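Local coordinates for sensor protein kinase HptS (Staphylococcus aureus, PDB 6LKI) that probably senses an external signal and, as a two-component histidine kinase, autophosphorylates and passes the phosphoryl group to a response regulator, at residues I2-H14 with E154-I167. Residues are numbered along the deposited sequence; the frame is centred on the assembly and turned at random.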
ATOM      1  N   ILE B   2       0.710   8.752 -39.851  1.00 78.04           N
ATOM      2  CA  ILE B   2       0.301   8.155 -38.583  1.00 75.75           C
ATOM      3  C   ILE B   2       0.476   6.640 -38.617  1.00 76.63           C
ATOM      4  O   ILE B   2       1.030   6.046 -37.684  1.00 74.85           O
ATOM      5  CB  ILE B   2      -1.147   8.554 -38.250  1.00 75.75           C
ATOM      6  CG1 ILE B   2      -1.240  10.065 -38.028  1.00 75.05           C
ATOM      7  CG2 ILE B   2      -1.624   7.819 -37.023  1.00 74.33           C
ATOM      8  CD1 ILE B   2      -2.647  10.615 -38.098  1.00 74.84           C
ATOM      9  N   HIS B   3       0.010   5.991 -39.691  1.00 78.18           N
ATOM     10  CA  HIS B   3       0.090   4.534 -39.767  1.00 79.96           C
ATOM     11  C   HIS B   3       1.527   4.044 -39.633  1.00 78.82           C
ATOM     12  O   HIS B   3       1.786   3.039 -38.957  1.00 77.70           O
ATOM     13  CB  HIS B   3      -0.518   4.031 -41.077  1.00 82.06           C
ATOM     14  CG  HIS B   3      -0.275   2.575 -41.334  1.00 89.03           C
ATOM     15  ND1 HIS B   3      -1.102   1.585 -40.849  1.00 91.54           N
ATOM     16  CD2 HIS B   3       0.704   1.942 -42.023  1.00 90.18           C
ATOM     17  CE1 HIS B   3      -0.642   0.405 -41.229  1.00 96.29           C
ATOM     18  NE2 HIS B   3       0.452   0.594 -41.943  1.00 95.82           N
ATOM     19  N   GLN B   4       2.478   4.737 -40.267  1.00 77.64           N
ATOM     20  CA  GLN B   4       3.873   4.334 -40.140  1.00 77.57           C
ATOM     21  C   GLN B   4       4.441   4.665 -38.769  1.00 76.45           C
ATOM     22  O   GLN B   4       5.497   4.140 -38.411  1.00 76.24           O
ATOM     23  CB  GLN B   4       4.747   4.995 -41.212  1.00 77.18           C
ATOM     24  CG  GLN B   4       4.881   6.502 -41.089  1.00 78.62           C
ATOM     25  CD  GLN B   4       5.267   7.167 -42.400  1.00 81.07           C
ATOM     26  OE1 GLN B   4       5.786   8.286 -42.415  1.00 82.94           O
ATOM     27  NE2 GLN B   4       5.017   6.480 -43.509  1.00 80.64           N
ATOM     28  N   HIS B   5       3.782   5.533 -38.004  1.00 74.12           N
ATOM     29  CA  HIS B   5       4.218   5.825 -36.646  1.00 73.41           C
ATOM     30  C   HIS B   5       3.560   4.927 -35.609  1.00 68.66           C
ATOM     31  O   HIS B   5       4.138   4.717 -34.537  1.00 68.55           O
ATOM     32  CB  HIS B   5       3.940   7.291 -36.302  1.00 72.29           C
ATOM     33  CG  HIS B   5       4.776   8.260 -37.078  1.00 72.89           C
ATOM     34  ND1 HIS B   5       4.370   9.550 -37.346  1.00 74.00           N
ATOM     35  CD2 HIS B   5       5.994   8.121 -37.655  1.00 72.02           C
ATOM     36  CE1 HIS B   5       5.304  10.166 -38.048  1.00 73.17           C
ATOM     37  NE2 HIS B   5       6.299   9.321 -38.250  1.00 72.54           N
ATOM     38  N   VAL B   6       2.378   4.386 -35.904  1.00 67.71           N
ATOM     39  CA  VAL B   6       1.696   3.521 -34.948  1.00 68.02           C
ATOM     40  C   VAL B   6       2.310   2.125 -34.943  1.00 67.60           C
ATOM     41  O   VAL B   6       2.462   1.507 -33.883  1.00 65.28           O
ATOM     42  CB  VAL B   6       0.187   3.478 -35.253  1.00 66.47           C
ATOM     43  CG1 VAL B   6      -0.530   2.606 -34.254  1.00 65.90           C
ATOM     44  CG2 VAL B   6      -0.399   4.872 -35.223  1.00 71.47           C
ATOM     45  N   ASP B   7       2.683   1.606 -36.117  1.00 68.67           N
ATOM     46  CA  ASP B   7       3.214   0.247 -36.175  1.00 68.21           C
ATOM     47  C   ASP B   7       4.652   0.170 -35.667  1.00 65.92           C
ATOM     48  O   ASP B   7       5.054  -0.864 -35.120  1.00 64.77           O
ATOM     49  CB  ASP B   7       3.108  -0.306 -37.600  1.00 72.80           C
ATOM     50  CG  ASP B   7       3.889   0.511 -38.614  1.00 75.55           C
ATOM     51  OD1 ASP B   7       4.509   1.523 -38.230  1.00 79.28           O
ATOM     52  OD2 ASP B   7       3.883   0.132 -39.804  1.00 82.00           O
ATOM     53  N   GLU B   8       5.438   1.238 -35.834  1.00 63.62           N
ATOM     54  CA  GLU B   8       6.801   1.239 -35.301  1.00 64.36           C
ATOM     55  C   GLU B   8       6.802   1.284 -33.778  1.00 61.55           C
ATOM     56  O   GLU B   8       7.599   0.593 -33.132  1.00 57.67           O
ATOM     57  CB  GLU B   8       7.595   2.414 -35.872  1.00 67.95           C
ATOM     58  CG  GLU B   8       7.661   2.444 -37.390  1.00 71.82           C
ATOM     59  CD  GLU B   8       8.572   3.536 -37.919  1.00 73.11           C
ATOM     60  OE1 GLU B   8       9.438   3.245 -38.772  1.00 75.81           O
ATOM     61  OE2 GLU B   8       8.426   4.690 -37.466  1.00 74.94           O
ATOM     62  N   SER B   9       5.922   2.095 -33.187  1.00 61.08           N
ATOM     63  CA  SER B   9       5.859   2.176 -31.732  1.00 60.69           C
ATOM     64  C   SER B   9       5.324   0.882 -31.131  1.00 55.14           C
ATOM     65  O   SER B   9       5.840   0.409 -30.111  1.00 54.00           O
ATOM     66  CB  SER B   9       5.001   3.368 -31.308  1.00 57.95           C
ATOM     67  OG  SER B   9       5.728   4.581 -31.403  1.00 58.52           O
ATOM     68  N   GLN B  10       4.295   0.293 -31.747  1.00 55.53           N
ATOM     69  CA  GLN B  10       3.811  -1.007 -31.293  1.00 57.78           C
ATOM     70  C   GLN B  10       4.925  -2.040 -31.328  1.00 56.25           C
ATOM     71  O   GLN B  10       5.130  -2.776 -30.357  1.00 54.87           O
ATOM     72  CB  GLN B  10       2.628  -1.470 -32.147  1.00 58.87           C
ATOM     73  CG  GLN B  10       1.962  -2.776 -31.673  1.00 60.83           C
ATOM     74  CD  GLN B  10       2.655  -4.046 -32.160  1.00 60.29           C
ATOM     75  OE1 GLN B  10       3.491  -4.011 -33.063  1.00 63.06           O
ATOM     76  NE2 GLN B  10       2.311  -5.174 -31.547  1.00 61.43           N
ATOM     77  N   SER B  11       5.660  -2.101 -32.439  1.00 54.67           N
ATOM     78  CA  SER B  11       6.727  -3.085 -32.567  1.00 56.49           C
ATOM     79  C   SER B  11       7.863  -2.803 -31.591  1.00 53.27           C
ATOM     80  O   SER B  11       8.455  -3.734 -31.032  1.00 52.04           O
ATOM     81  CB  SER B  11       7.243  -3.108 -34.004  1.00 59.90           C
ATOM     82  OG  SER B  11       8.308  -4.030 -34.145  1.00 61.22           O
ATOM     83  N   SER B  12       8.182  -1.524 -31.372  1.00 51.70           N
ATOM     84  CA  SER B  12       9.217  -1.177 -30.404  1.00 52.45           C
ATOM     85  C   SER B  12       8.781  -1.520 -28.984  1.00 49.03           C
ATOM     86  O   SER B  12       9.562  -2.084 -28.209  1.00 46.36           O
ATOM     87  CB  SER B  12       9.565   0.307 -30.520  1.00 54.36           C
ATOM     88  OG  SER B  12      10.725   0.621 -29.769  1.00 54.41           O
ATOM     89  N   LEU B  13       7.538  -1.187 -28.625  1.00 48.89           N
ATOM     90  CA  LEU B  13       7.023  -1.576 -27.316  1.00 47.12           C
ATOM     91  C   LEU B  13       6.883  -3.087 -27.202  1.00 47.68           C
ATOM     92  O   LEU B  13       7.084  -3.648 -26.119  1.00 40.55           O
ATOM     93  CB  LEU B  13       5.680  -0.893 -27.054  1.00 48.40           C
ATOM     94  CG  LEU B  13       5.707   0.632 -26.923  1.00 47.00           C
ATOM     95  CD1 LEU B  13       4.295   1.197 -26.906  1.00 46.79           C
ATOM     96  CD2 LEU B  13       6.474   1.055 -25.681  1.00 48.00           C
ATOM     97  N   HIS B  14       6.539  -3.757 -28.304  1.00 48.23           N
ATOM     98  CA  HIS B  14       6.514  -5.216 -28.318  1.00 48.48           C
ATOM     99  C   HIS B  14       7.892  -5.788 -28.010  1.00 43.10           C
ATOM    100  O   HIS B  14       8.022  -6.721 -27.210  1.00 42.68           O
ATOM    101  CB  HIS B  14       6.011  -5.707 -29.679  1.00 51.69           C
ATOM    102  CG  HIS B  14       6.106  -7.188 -29.870  1.00 56.41           C
ATOM    103  ND1 HIS B  14       5.755  -8.091 -28.891  1.00 58.02           N
ATOM    104  CD2 HIS B  14       6.503  -7.924 -30.935  1.00 57.88           C
ATOM    105  CE1 HIS B  14       5.936  -9.320 -29.342  1.00 59.30           C
ATOM    106  NE2 HIS B  14       6.390  -9.246 -30.581  1.00 54.66           N
ATOM    107  N   GLU B 154      -5.283   6.515 -35.463  1.00 73.55           N
ATOM    108  CA  GLU B 154      -5.047   5.137 -35.877  1.00 71.61           C
ATOM    109  C   GLU B 154      -4.552   4.362 -34.666  1.00 69.17           C
ATOM    110  O   GLU B 154      -3.634   4.815 -33.976  1.00 68.05           O
ATOM    111  CB  GLU B 154      -4.028   5.061 -37.018  1.00 71.79           C
ATOM    112  CG  GLU B 154      -4.651   4.893 -38.391  1.00 74.96           C
ATOM    113  CD  GLU B 154      -3.623   4.849 -39.500  1.00 80.97           C
ATOM    114  OE1 GLU B 154      -3.117   5.924 -39.885  1.00 80.64           O
ATOM    115  OE2 GLU B 154      -3.323   3.738 -39.988  1.00 82.92           O
ATOM    116  N   SER B 155      -5.155   3.203 -34.412  1.00 65.28           N
ATOM    117  CA  SER B 155      -4.869   2.425 -33.217  1.00 64.50           C
ATOM    118  C   SER B 155      -4.428   1.015 -33.585  1.00 67.59           C
ATOM    119  O   SER B 155      -4.813   0.474 -34.625  1.00 64.92           O
ATOM    120  CB  SER B 155      -6.095   2.351 -32.296  1.00 64.37           C
ATOM    121  OG  SER B 155      -7.156   1.646 -32.916  1.00 67.55           O
ATOM    122  N   VAL B 156      -3.605   0.427 -32.714  1.00 66.53           N
ATOM    123  CA  VAL B 156      -3.216  -0.974 -32.807  1.00 62.98           C
ATOM    124  C   VAL B 156      -3.300  -1.581 -31.414  1.00 62.83           C
ATOM    125  O   VAL B 156      -3.337  -0.876 -30.404  1.00 62.39           O
ATOM    126  CB  VAL B 156      -1.795  -1.176 -33.380  1.00 64.90           C
ATOM    127  CG1 VAL B 156      -1.733  -0.759 -34.843  1.00 67.21           C
ATOM    128  CG2 VAL B 156      -0.770  -0.433 -32.539  1.00 63.86           C
ATOM    129  N   LYS B 157      -3.321  -2.909 -31.369  1.00 63.14           N
ATOM    130  CA  LYS B 157      -3.397  -3.636 -30.110  1.00 62.69           C
ATOM    131  C   LYS B 157      -1.990  -3.956 -29.620  1.00 61.60           C
ATOM    132  O   LYS B 157      -1.177  -4.512 -30.364  1.00 58.98           O
ATOM    133  CB  LYS B 157      -4.209  -4.921 -30.277  1.00 63.25           C
ATOM    134  CG  LYS B 157      -4.636  -5.575 -28.972  1.00 63.11           C
ATOM    135  CD  LYS B 157      -4.017  -6.957 -28.827  1.00 68.80           C
ATOM    136  CE  LYS B 157      -4.247  -7.532 -27.438  1.00 65.80           C
ATOM    137  NZ  LYS B 157      -3.095  -8.366 -26.992  1.00 68.64           N
ATOM    138  N   LEU B 158      -1.704  -3.595 -28.372  1.00 61.50           N
ATOM    139  CA  LEU B 158      -0.400  -3.893 -27.798  1.00 60.16           C
ATOM    140  C   LEU B 158      -0.290  -5.381 -27.479  1.00 55.83           C
ATOM    141  O   LEU B 158      -1.272  -6.044 -27.135  1.00 59.17           O
ATOM    142  CB  LEU B 158      -0.160  -3.052 -26.545  1.00 56.95           C
ATOM    143  CG  LEU B 158       0.044  -1.556 -26.808  1.00 57.38           C
ATOM    144  CD1 LEU B 158       0.454  -0.822 -25.539  1.00 54.36           C
ATOM    145  CD2 LEU B 158       1.066  -1.330 -27.915  1.00 52.93           C
ATOM    146  N   ASN B 159       0.933  -5.901 -27.591  1.00 56.62           N
ATOM    147  CA  ASN B 159       1.126  -7.347 -27.613  1.00 57.90           C
ATOM    148  C   ASN B 159       1.018  -7.974 -26.229  1.00 58.77           C
ATOM    149  O   ASN B 159       0.559  -9.116 -26.104  1.00 55.66           O
ATOM    150  CB  ASN B 159       2.484  -7.674 -28.234  1.00 58.26           C
ATOM    151  CG  ASN B 159       2.732  -9.165 -28.341  1.00 63.72           C
ATOM    152  OD1 ASN B 159       3.382  -9.762 -27.482  1.00 63.89           O
ATOM    153  ND2 ASN B 159       2.219  -9.774 -29.403  1.00 61.36           N
ATOM    154  N   HIS B 160       1.426  -7.257 -25.183  1.00 53.69           N
ATOM    155  CA  HIS B 160       1.602  -7.862 -23.870  1.00 52.52           C
ATOM    156  C   HIS B 160       0.348  -7.832 -23.007  1.00 52.74           C
ATOM    157  O   HIS B 160       0.277  -8.579 -22.024  1.00 51.59           O
ATOM    158  CB  HIS B 160       2.736  -7.160 -23.123  1.00 50.40           C
ATOM    159  CG  HIS B 160       2.408  -5.758 -22.719  1.00 48.57           C
ATOM    160  ND1 HIS B 160       2.364  -4.717 -23.621  1.00 51.19           N
ATOM    161  CD2 HIS B 160       2.101  -5.226 -21.513  1.00 48.54           C
ATOM    162  CE1 HIS B 160       2.045  -3.603 -22.988  1.00 46.47           C
ATOM    163  NE2 HIS B 160       1.882  -3.884 -21.708  1.00 46.64           N
ATOM    164  N   ALA B 161      -0.629  -6.991 -23.331  1.00 55.43           N
ATOM    165  CA  ALA B 161      -1.847  -6.907 -22.538  1.00 53.27           C
ATOM    166  C   ALA B 161      -2.971  -6.391 -23.424  1.00 56.99           C
ATOM    167  O   ALA B 161      -2.757  -6.006 -24.575  1.00 59.11           O
ATOM    168  CB  ALA B 161      -1.655  -6.015 -21.308  1.00 54.68           C
ATOM    169  N   ASP B 162      -4.182  -6.388 -22.865  1.00 59.58           N
ATOM    170  CA  ASP B 162      -5.371  -5.932 -23.583  1.00 61.52           C
ATOM    171  C   ASP B 162      -5.407  -4.402 -23.649  1.00 61.58           C
ATOM    172  O   ASP B 162      -6.340  -3.744 -23.188  1.00 62.86           O
ATOM    173  CB  ASP B 162      -6.629  -6.490 -22.928  1.00 63.26           C
ATOM    174  CG  ASP B 162      -6.687  -8.005 -22.975  1.00 67.45           C
ATOM    175  OD1 ASP B 162      -6.609  -8.568 -24.086  1.00 66.82           O
ATOM    176  OD2 ASP B 162      -6.816  -8.633 -21.901  1.00 66.00           O
ATOM    177  N   HIS B 163      -4.358  -3.839 -24.244  1.00 60.13           N
ATOM    178  CA  HIS B 163      -4.201  -2.398 -24.366  1.00 58.00           C
ATOM    179  C   HIS B 163      -4.102  -2.005 -25.833  1.00 58.79           C
ATOM    180  O   HIS B 163      -3.688  -2.803 -26.680  1.00 61.52           O
ATOM    181  CB  HIS B 163      -2.956  -1.907 -23.613  1.00 56.17           C
ATOM    182  CG  HIS B 163      -2.992  -2.183 -22.142  1.00 56.35           C
ATOM    183  ND1 HIS B 163      -1.863  -2.149 -21.351  1.00 52.37           N
ATOM    184  CD2 HIS B 163      -4.019  -2.499 -21.319  1.00 55.44           C
ATOM    185  CE1 HIS B 163      -2.194  -2.432 -20.103  1.00 52.69           C
ATOM    186  NE2 HIS B 163      -3.496  -2.649 -20.058  1.00 55.42           N
ATOM    187  N   ARG B 164      -4.484  -0.765 -26.124  1.00 58.44           N
ATOM    188  CA  ARG B 164      -4.442  -0.220 -27.474  1.00 59.63           C
ATOM    189  C   ARG B 164      -3.633   1.069 -27.475  1.00 58.37           C
ATOM    190  O   ARG B 164      -3.854   1.947 -26.634  1.00 57.14           O
ATOM    191  CB  ARG B 164      -5.849   0.047 -28.011  1.00 60.97           C
ATOM    192  CG  ARG B 164      -6.648  -1.206 -28.322  1.00 61.94           C
ATOM    193  CD  ARG B 164      -8.127  -0.889 -28.458  1.00 67.22           C
ATOM    194  NE  ARG B 164      -8.726  -0.537 -27.174  1.00 68.22           N
ATOM    195  CZ  ARG B 164      -9.653   0.402 -27.015  1.00 71.83           C
ATOM    196  NH1 ARG B 164     -10.089   1.088 -28.063  1.00 74.18           N
ATOM    197  NH2 ARG B 164     -10.143   0.656 -25.810  1.00 70.57           N
ATOM    198  N   LEU B 165      -2.703   1.181 -28.419  1.00 54.88           N
ATOM    199  CA  LEU B 165      -1.926   2.398 -28.615  1.00 58.23           C
ATOM    200  C   LEU B 165      -2.586   3.225 -29.709  1.00 62.66           C
ATOM    201  O   LEU B 165      -2.754   2.748 -30.835  1.00 62.31           O
ATOM    202  CB  LEU B 165      -0.479   2.074 -28.983  1.00 55.83           C
ATOM    203  CG  LEU B 165       0.322   3.245 -29.559  1.00 58.09           C
ATOM    204  CD1 LEU B 165       0.551   4.322 -28.504  1.00 54.20           C
ATOM    205  CD2 LEU B 165       1.640   2.766 -30.141  1.00 58.17           C
ATOM    206  N   ILE B 166      -2.954   4.460 -29.381  1.00 61.68           N
ATOM    207  CA  ILE B 166      -3.659   5.343 -30.303  1.00 62.86           C
ATOM    208  C   ILE B 166      -2.811   6.584 -30.541  1.00 63.55           C
ATOM    209  O   ILE B 166      -2.480   7.309 -29.595  1.00 62.45           O
ATOM    210  CB  ILE B 166      -5.048   5.731 -29.775  1.00 63.62           C
ATOM    211  CG1 ILE B 166      -5.769   4.508 -29.200  1.00 63.57           C
ATOM    212  CG2 ILE B 166      -5.873   6.387 -30.873  1.00 68.23           C
ATOM    213  CD1 ILE B 166      -6.802   4.855 -28.165  1.00 66.11           C
ATOM    214  N   ILE B 167      -2.479   6.836 -31.805  1.00 62.74           N
ATOM    215  CA  ILE B 167      -1.749   8.026 -32.220  1.00 64.50           C
ATOM    216  C   ILE B 167      -2.670   8.867 -33.091  1.00 67.48           C
ATOM    217  O   ILE B 167      -3.227   8.370 -34.079  1.00 66.98           O
ATOM    218  CB  ILE B 167      -0.452   7.669 -32.965  1.00 65.67           C
ATOM    219  CG1 ILE B 167       0.509   6.936 -32.028  1.00 63.84           C
ATOM    220  CG2 ILE B 167       0.197   8.918 -33.528  1.00 66.58           C
ATOM    221  CD1 ILE B 167       1.830   6.580 -32.668  1.00 63.93           C
TER
HETATM  222  O   HOH W   1       3.391  -3.968 -28.420  1.00 54.92           O
HETATM  223  O   HOH W   2       4.042  -4.725 -25.924  1.00 51.97           O
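Val6 sits over the hairpin and touches both of its strands, its CG1 pressed tightly on Val156 CG2 at 3.5 Å and its CG2 on Ile167 CB at 3.6 Å. With CG1 anti to the backbone N (chi1 -179°), CG1 turns to Val156, while CG2 settles over Ile167 CB and the Glu154 carbonyl oxygen. A turn earlier, Ile2 CG2 lies 4.1 Å from Ile167 CG2 and also touches Glu154 CB. A turn later, Leu165 CD2 reaches Ser9 CB at 3.6 Å, while Gln10 lays CB and CG across Val156 CG2; its bend at chi2 (-84°) leaves NE2 3.7 Å from Lys157 O, too long for a hydrogen bond. Leu13 CD1 then meets the CD2 methyls of Leu158 and Leu165. The first turns of helix 2-31, 23° from the direction of strand 154-157, lie on the 152-157/163-169 hairpin, half of a four-stranded antiparallel sheet of order 2-1-4-3, consistent with the membrane-proximal half of a tandem PAS-like (double Cache) sensor domain. Helix 108-116 packs beside them, where Ile113 touches both His5 and Ile167. Polar contacts sit toward the ends. His3 ND1 gives Glu154 OE2 a weak, bent hydrogen bond (3.2 Å); the oxygen lies at the ring edge, with carboxylate and imidazole nearly coplanar. At the far end the Asn159 amide approaches the His14 ring obliquely, OD1 3.2 Å from CE1. One water bridges the backbones there, donating to Gln10 O and accepting from Asn159 N; another links Leu13 O, weakly, to His160 ND1.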